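PDB 5MYP: aldehyde dehydrogenase from Trypanosoma brucei, which probably oxidises aldehydes to carboxylic acids with NAD+ as the electron acceptor. Local coordinates for residues V84-L87 with I88-D92; I316-A319 with S320-Q323; Y376-E379 with K380-L383. One frame throughout, in Å; residues are numbered along the deposited sequence.

Interaction 1 of 3, residues V84-L87 with I88-D92; sequences VWHL and IEHMD
Different first torsions bring His86 and His90 together on one side of helix 69-95: CG of His86 stands opposite its own backbone N (chi1 177°), leaning forward along the helix, whereas CG of His90 lies beside its N (chi1 -60°) and leans back. The two imidazoles form a T-shaped pair with planes 63° apart. CD2 of His90 sits over the centre of the His86 face and is 3.6 Å from CE1 of that ring. The same CD2 lies 3.2 Å from the carbonyl O of His86, which also accepts the helical bond from His90 N at 3.0 Å.

Two residues earlier, Val84 and Ile88 run side by side, their CG1 and CD1 methyls packed tightly at 3.5 Å, a branch methyl of the valine against the terminal methyl of the isoleucine's longer arm. Val84 and Leu87 also rest on Leu139 of helix 132-143, which suits their apolar character. Glu89, on the exposed side, lays its extended chain along the turn, with CG 3.1 Å from Trp85 O.

Outside partners hold the polar edges of the rings. His86 NE2 bonds to the hydroxyl of Tyr94, with a weak bond from ND1 to Asp429, and His90 NE2 makes a weak bond to Glu103 of the second subunit. Histidine therefore suits both places: a carbon edge meets a ring face within the helix, while nitrogens serve polar partners beyond it, one of them across the dimer interface.

Interaction 2 of 3, residues I316-A319 with S320-Q323; sequences IVNA and SHFQ. Unlike the reference sequence in segment 320-323: Gln323 (reference His).
Val317 and His321 meet methyl to ring face: CG1 of the valine stands over the imidazole, 3.6 Å from its centroid and 21° off the ring normal, a CH-pi contact displaced toward the CG and ND1 side. The side-chain amide of Asn318 approaches the same ring differently, its plane turned 73° from that of the imidazole, and its OD1 comes within 3.2 Å of His321 CD2.

That oxygen is placed by the Asn318 torsion, which sets CG between the backbone N and the carbonyl carbon (chi1 58°) and swings the amide over the first turn. OD1 there accepts from His321 N at 2.9 Å in a nearly straight bond. The carbonyl O of Asn318 takes the next bond, from Phe322 N at 3.0 Å. Asparagine suits this place because its short side chain carries a carbonyl oxygen to a first-turn N-H that has no preceding helical carbonyl to bond.

Ile316 packs against the first turn, its CG2 3.7 Å from His321 CB, while its CG1 faces the edge of the Phe322 ring. Both apolar residues also touch Ile347 of strand 346-353, as fits their burial, and Val317 N bonds to Gln257. The side chain of His321 is about 11 Å from that of Cys259, the predicted catalytic cysteine. The arrangement is that of a side-chain N-cap, here opening helix 319-328 of an aldehyde dehydrogenase fold.

Interaction 3 of 3, residues Y376-E379 with K380-L383; sequences YENE and KDIL
Asp381 reaches back from the first turn of helix 379-387 and grips two successive backbone N-H groups with one oxygen, so that the capping box made by Asn378 and Asp381 extends one residue further back, to Glu377. OD2 accepts from Glu377 N at 3.0 Å, using the lone pair turned away from OD1, and more weakly from Asn378 N at 3.3 Å. The other half of the box runs the opposite way: Asn378 OD1 accepts from Asp381 N at 3.1 Å, with the donor tilted out of the amide's carbonyl plane, and a weak bond joins the same N-H to Asn378 O.

Asn378 can do this because its CG sits between its backbone N and carbonyl carbon (chi1 51°), which turns the amide over the open end of the helix. The two side chains cross at about a right angle, yet the amide and carboxylate planes are only 36° apart. A short acid suits the third position of the helix: it spans the turn, and its negative charge probably gains from the N-terminal end of the helix dipole. Glu377 keeps its own carboxylate turned away from that of Asp381.

Next to the box, the chain leaves strand 370-376 with Tyr376, whose ring also touches Phe404 of helix 402-411 and Val266 of strand 264-268. This large flat residue offers a broad apolar face at the strand-to-helix junction, and the slim gamma-to-delta arm of Ile382 covers it. Ile382 CG1 packs at 3.5 Å from Tyr376 CG, and beyond it Ile382 CD1 stands almost exactly over the middle of the ring, 3.5 Å from the centroid and 4° off the normal.

The three contacts follow one another along the chain without overlapping. Interaction 1 lies within helix 69-95, whereas interactions 2 and 3 sit at the starts of helices 319-328 and 379-387. Their centres are widely spread: 39 Å between interactions 1 and 2, 44 Å between 1 and 3, and 34 Å between 2 and 3. Interaction 1 is across the chain's centre from both others. Interactions 2 and 3 both adjoin the eight-stranded mixed sheet, where strands 346-353 and 370-376 pair in parallel. The contacts thus belong to separate regions: one touches the second subunit through a weak hydrogen bond, one lies nearest the predicted catalytic cysteine, and one joins a strand to its following helix.

Interaction 1 of 3, residues V84-L87 with I88-D92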
loop_
_atom_site.group_PDB
_atom_site.type_symbol
_atom_site.label_atom_id
_atom_site.label_comp_id
_atom_site.label_asym_id
_atom_site.label_seq_id
_atom_site.Cartn_x
_atom_site.Cartn_y
_atom_site.Cartn_z
ATOM N N VAL A 84 22.316 -5.544 -3.762
ATOM C CA VAL A 84 22.591 -5.414 -5.198
ATOM C C VAL A 84 22.689 -6.792 -5.849
ATOM O O VAL A 84 22.076 -7.025 -6.897
ATOM C CB VAL A 84 23.885 -4.630 -5.521
ATOM C CG1 VAL A 84 24.108 -4.603 -7.035
ATOM C CG2 VAL A 84 23.823 -3.205 -4.999
ATOM N N TRP A 85 23.456 -7.692 -5.238
ATOM C CA TRP A 85 23.618 -9.056 -5.771
ATOM C C TRP A 85 22.272 -9.772 -5.872
ATOM O O TRP A 85 21.979 -10.396 -6.894
ATOM C CB TRP A 85 24.543 -9.918 -4.901
ATOM C CG TRP A 85 25.982 -9.540 -4.817
ATOM C CD1 TRP A 85 26.608 -8.492 -5.425
ATOM C CD2 TRP A 85 26.986 -10.200 -4.025
ATOM N NE1 TRP A 85 27.947 -8.477 -5.090
ATOM C CE2 TRP A 85 28.203 -9.509 -4.227
ATOM C CE3 TRP A 85 26.976 -11.314 -3.167
ATOM C CZ2 TRP A 85 29.399 -9.892 -3.602
ATOM C CZ3 TRP A 85 28.169 -11.698 -2.548
ATOM C CH2 TRP A 85 29.361 -10.985 -2.771
ATOM N N HIS A 86 21.454 -9.661 -4.818
ATOM C CA HIS A 86 20.100 -10.213 -4.816
ATOM C C HIS A 86 19.281 -9.687 -5.996
ATOM O O HIS A 86 18.697 -10.469 -6.741
ATOM C CB HIS A 86 19.388 -9.881 -3.495
ATOM C CG HIS A 86 17.966 -10.345 -3.433
ATOM N ND1 HIS A 86 17.565 -11.408 -2.655
ATOM C CD2 HIS A 86 16.851 -9.893 -4.058
ATOM C CE1 HIS A 86 16.265 -11.594 -2.806
ATOM N NE2 HIS A 86 15.809 -10.687 -3.651
ATOM N N LEU A 87 19.242 -8.366 -6.155
ATOM C CA LEU A 87 18.406 -7.737 -7.185
ATOM C C LEU A 87 18.858 -8.075 -8.609
ATOM O O LEU A 87 18.014 -8.335 -9.467
ATOM C CB LEU A 87 18.317 -6.213 -6.977
ATOM C CG LEU A 87 17.505 -5.786 -5.739
ATOM C CD1 LEU A 87 17.665 -4.296 -5.483
ATOM C CD2 LEU A 87 16.030 -6.152 -5.870
ATOM N N ILE A 88 20.171 -8.101 -8.849
ATOM C CA ILE A 88 20.706 -8.501 -10.162
ATOM C C ILE A 88 20.397 -9.979 -10.444
ATOM O O ILE A 88 19.866 -10.305 -11.509
ATOM C CB ILE A 88 22.229 -8.234 -10.286
ATOM C CG1 ILE A 88 22.506 -6.727 -10.258
ATOM C CG2 ILE A 88 22.788 -8.837 -11.579
ATOM C CD1 ILE A 88 23.963 -6.361 -10.048
ATOM N N GLU A 89 20.722 -10.848 -9.487
ATOM C CA GLU A 89 20.505 -12.301 -9.625
ATOM C C GLU A 89 19.057 -12.686 -9.913
ATOM O O GLU A 89 18.809 -13.569 -10.735
ATOM C CB GLU A 89 20.940 -13.045 -8.354
ATOM C CG GLU A 89 22.445 -13.198 -8.173
ATOM C CD GLU A 89 22.823 -13.656 -6.773
ATOM O OE1 GLU A 89 21.958 -14.233 -6.069
ATOM O OE2 GLU A 89 23.988 -13.440 -6.374
ATOM N N HIS A 90 18.116 -12.036 -9.228
ATOM C CA HIS A 90 16.702 -12.425 -9.277
ATOM C C HIS A 90 15.809 -11.564 -10.188
ATOM O O HIS A 90 14.611 -11.826 -10.272
ATOM C CB HIS A 90 16.122 -12.448 -7.857
ATOM C CG HIS A 90 16.809 -13.413 -6.940
ATOM N ND1 HIS A 90 16.858 -14.768 -7.184
ATOM C CD2 HIS A 90 17.471 -13.219 -5.777
ATOM C CE1 HIS A 90 17.527 -15.367 -6.215
ATOM N NE2 HIS A 90 17.914 -14.448 -5.349
ATOM N N MET A 91 16.374 -10.572 -10.880
ATOM C CA MET A 91 15.570 -9.624 -11.677
ATOM C C MET A 91 14.706 -10.318 -12.725
ATOM O O MET A 91 13.518 -10.014 -12.857
ATOM C CB MET A 91 16.454 -8.600 -12.386
ATOM C CG MET A 91 15.680 -7.476 -13.062
ATOM S SD MET A 91 16.790 -6.346 -13.917
ATOM C CE MET A 91 17.481 -5.485 -12.512
ATOM N N ASP A 92 15.312 -11.236 -13.474
ATOM C CA ASP A 92 14.596 -11.971 -14.519
ATOM C C ASP A 92 13.429 -12.781 -13.956
ATOM O O ASP A 92 12.397 -12.886 -14.600
ATOM C CB ASP A 92 15.557 -12.866 -15.309
ATOM C CG ASP A 92 16.528 -12.059 -16.152
ATOM O OD1 ASP A 92 16.109 -11.573 -17.220
ATOM O OD2 ASP A 92 17.700 -11.912 -15.746
#

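Interaction 2 of 3, residues I316-A319 with S320-Q323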
loop_
_atom_site.group_PDB
_atom_site.type_symbol
_atom_site.label_atom_id
_atom_site.label_comp_id
_atom_site.label_asym_id
_atom_site.label_seq_id
_atom_site.Cartn_x
_atom_site.Cartn_y
_atom_site.Cartn_z
ATOM N N ILE A 316 25.820 10.804 20.077
ATOM C CA ILE A 316 24.425 11.237 19.978
ATOM C C ILE A 316 24.370 12.315 18.887
ATOM O O ILE A 316 25.309 13.089 18.728
ATOM C CB ILE A 316 23.870 11.769 21.327
ATOM C CG1 ILE A 316 24.029 10.723 22.449
ATOM C CG2 ILE A 316 22.408 12.190 21.191
ATOM C CD1 ILE A 316 23.464 9.353 22.139
ATOM N N VAL A 317 23.278 12.334 18.126
ATOM C CA VAL A 317 23.164 13.185 16.924
ATOM C C VAL A 317 23.426 14.678 17.173
ATOM O O VAL A 317 24.109 15.320 16.378
ATOM C CB VAL A 317 21.799 12.974 16.213
ATOM C CG1 VAL A 317 20.629 13.475 17.052
ATOM C CG2 VAL A 317 21.789 13.616 14.830
ATOM N N ASN A 318 22.911 15.211 18.280
ATOM C CA ASN A 318 23.090 16.630 18.616
ATOM C C ASN A 318 22.846 16.890 20.106
ATOM O O ASN A 318 22.411 15.992 20.836
ATOM C CB ASN A 318 22.190 17.522 17.732
ATOM C CG ASN A 318 20.705 17.187 17.849
ATOM O OD1 ASN A 318 20.214 16.826 18.918
ATOM N ND2 ASN A 318 19.984 17.318 16.741
ATOM N N ALA A 319 23.131 18.118 20.539
ATOM C CA ALA A 319 22.974 18.529 21.941
ATOM C C ALA A 319 21.542 18.372 22.464
ATOM O O ALA A 319 21.340 17.951 23.603
ATOM C CB ALA A 319 23.442 19.972 22.121
ATOM N N SER A 320 20.559 18.706 21.629
ATOM C CA SER A 320 19.141 18.590 21.996
ATOM C C SER A 320 18.745 17.156 22.351
ATOM O O SER A 320 18.114 16.918 23.381
ATOM C CB SER A 320 18.261 19.096 20.854
ATOM O OG SER A 320 18.599 20.432 20.523
ATOM N N HIS A 321 19.131 16.213 21.495
ATOM C CA HIS A 321 18.894 14.787 21.748
ATOM C C HIS A 321 19.674 14.283 22.973
ATOM O O HIS A 321 19.165 13.461 23.733
ATOM C CB HIS A 321 19.224 13.944 20.507
ATOM C CG HIS A 321 18.179 14.015 19.431
ATOM N ND1 HIS A 321 17.629 12.889 18.854
ATOM C CD2 HIS A 321 17.572 15.073 18.841
ATOM C CE1 HIS A 321 16.737 13.251 17.948
ATOM N NE2 HIS A 321 16.682 14.571 17.922
ATOM N N PHE A 322 20.898 14.787 23.160
ATOM C CA PHE A 322 21.709 14.463 24.339
ATOM C C PHE A 322 20.991 14.844 25.644
ATOM O O PHE A 322 20.874 14.015 26.545
ATOM C CB PHE A 322 23.081 15.153 24.262
ATOM C CG PHE A 322 23.956 14.904 25.456
ATOM C CD1 PHE A 322 23.876 15.723 26.583
ATOM C CD2 PHE A 322 24.867 13.855 25.459
ATOM C CE1 PHE A 322 24.676 15.493 27.688
ATOM C CE2 PHE A 322 25.672 13.622 26.563
ATOM C CZ PHE A 322 25.575 14.440 27.680
ATOM N N GLN A 323 20.520 16.089 25.728
ATOM C CA GLN A 323 19.826 16.584 26.925
ATOM C C GLN A 323 18.536 15.810 27.210
ATOM O O GLN A 323 18.238 15.505 28.363
ATOM C CB GLN A 323 19.525 18.084 26.797
ATOM C CG GLN A 323 20.769 18.962 26.772
ATOM C CD GLN A 323 20.522 20.338 26.173
ATOM O OE1 GLN A 323 19.436 20.903 26.305
ATOM N NE2 GLN A 323 21.539 20.887 25.518
#

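Interaction 3 of 3, residues Y376-E379 with K380-L383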
loop_
_atom_site.group_PDB
_atom_site.type_symbol
_atom_site.label_atom_id
_atom_site.label_comp_id
_atom_site.label_asym_id
_atom_site.label_seq_id
_atom_site.Cartn_x
_atom_site.Cartn_y
_atom_site.Cartn_z
ATOM N N TYR A 376 7.249 -8.354 34.816
ATOM C CA TYR A 376 5.925 -8.949 34.672
ATOM C C TYR A 376 5.827 -10.208 35.539
ATOM O O TYR A 376 6.845 -10.827 35.856
ATOM C CB TYR A 376 5.640 -9.279 33.195
ATOM C CG TYR A 376 6.210 -10.598 32.697
ATOM C CD1 TYR A 376 5.507 -11.793 32.870
ATOM C CD2 TYR A 376 7.437 -10.651 32.034
ATOM C CE1 TYR A 376 6.019 -13.002 32.421
ATOM C CE2 TYR A 376 7.952 -11.855 31.572
ATOM C CZ TYR A 376 7.238 -13.025 31.768
ATOM O OH TYR A 376 7.734 -14.222 31.316
ATOM N N GLU A 377 4.599 -10.566 35.912
ATOM C CA GLU A 377 4.300 -11.842 36.577
ATOM C C GLU A 377 3.528 -12.812 35.675
ATOM O O GLU A 377 3.804 -14.012 35.680
ATOM C CB GLU A 377 3.526 -11.595 37.872
ATOM C CG GLU A 377 4.373 -10.948 38.962
ATOM C CD GLU A 377 3.621 -10.792 40.276
ATOM O OE1 GLU A 377 2.902 -11.731 40.676
ATOM O OE2 GLU A 377 3.760 -9.729 40.920
ATOM N N ASN A 378 2.572 -12.293 34.904
ATOM C CA ASN A 378 1.762 -13.107 33.981
ATOM C C ASN A 378 1.672 -12.448 32.599
ATOM O O ASN A 378 2.093 -11.300 32.431
ATOM C CB ASN A 378 0.366 -13.354 34.570
ATOM C CG ASN A 378 -0.316 -12.078 35.028
ATOM O OD1 ASN A 378 -0.564 -11.173 34.234
ATOM N ND2 ASN A 378 -0.623 -11.999 36.320
ATOM N N GLU A 379 1.124 -13.178 31.625
ATOM C CA GLU A 379 0.977 -12.676 30.245
ATOM C C GLU A 379 0.208 -11.354 30.182
ATOM O O GLU A 379 0.585 -10.455 29.429
ATOM C CB GLU A 379 0.295 -13.714 29.335
ATOM C CG GLU A 379 0.195 -13.283 27.871
ATOM C CD GLU A 379 -0.566 -14.266 26.999
ATOM O OE1 GLU A 379 -1.811 -14.317 27.088
ATOM O OE2 GLU A 379 0.082 -14.969 26.203
ATOM N N LYS A 380 -0.857 -11.249 30.977
ATOM C CA LYS A 380 -1.699 -10.044 31.029
ATOM C C LYS A 380 -0.889 -8.768 31.321
ATOM O O LYS A 380 -1.165 -7.715 30.743
ATOM C CB LYS A 380 -2.816 -10.219 32.073
ATOM C CG LYS A 380 -4.016 -9.306 31.890
ATOM C CD LYS A 380 -5.162 -9.719 32.806
ATOM C CE LYS A 380 -6.445 -8.962 32.487
ATOM N NZ LYS A 380 -6.323 -7.498 32.748
ATOM N N ASP A 381 0.107 -8.881 32.207
ATOM C CA ASP A 381 1.015 -7.767 32.526
ATOM C C ASP A 381 1.828 -7.331 31.306
ATOM O O ASP A 381 2.008 -6.133 31.080
ATOM C CB ASP A 381 1.996 -8.140 33.651
ATOM C CG ASP A 381 1.316 -8.414 34.987
ATOM O OD1 ASP A 381 0.202 -7.903 35.239
ATOM O OD2 ASP A 381 1.924 -9.145 35.796
ATOM N N ILE A 382 2.311 -8.304 30.532
ATOM C CA ILE A 382 3.109 -8.021 29.330
ATOM C C ILE A 382 2.245 -7.315 28.293
ATOM O O ILE A 382 2.653 -6.301 27.726
ATOM C CB ILE A 382 3.697 -9.297 28.680
ATOM C CG1 ILE A 382 4.610 -10.054 29.654
ATOM C CG2 ILE A 382 4.479 -8.947 27.410
ATOM C CD1 ILE A 382 4.904 -11.475 29.226
ATOM N N LEU A 383 1.052 -7.863 28.062
ATOM C CA LEU A 383 0.130 -7.321 27.064
ATOM C C LEU A 383 -0.355 -5.909 27.408
ATOM O O LEU A 383 -0.523 -5.093 26.510
ATOM C CB LEU A 383 -1.056 -8.272 26.833
ATOM C CG LEU A 383 -0.717 -9.685 26.328
ATOM C CD1 LEU A 383 -1.982 -10.504 26.110
ATOM C CD2 LEU A 383 0.121 -9.659 25.057
#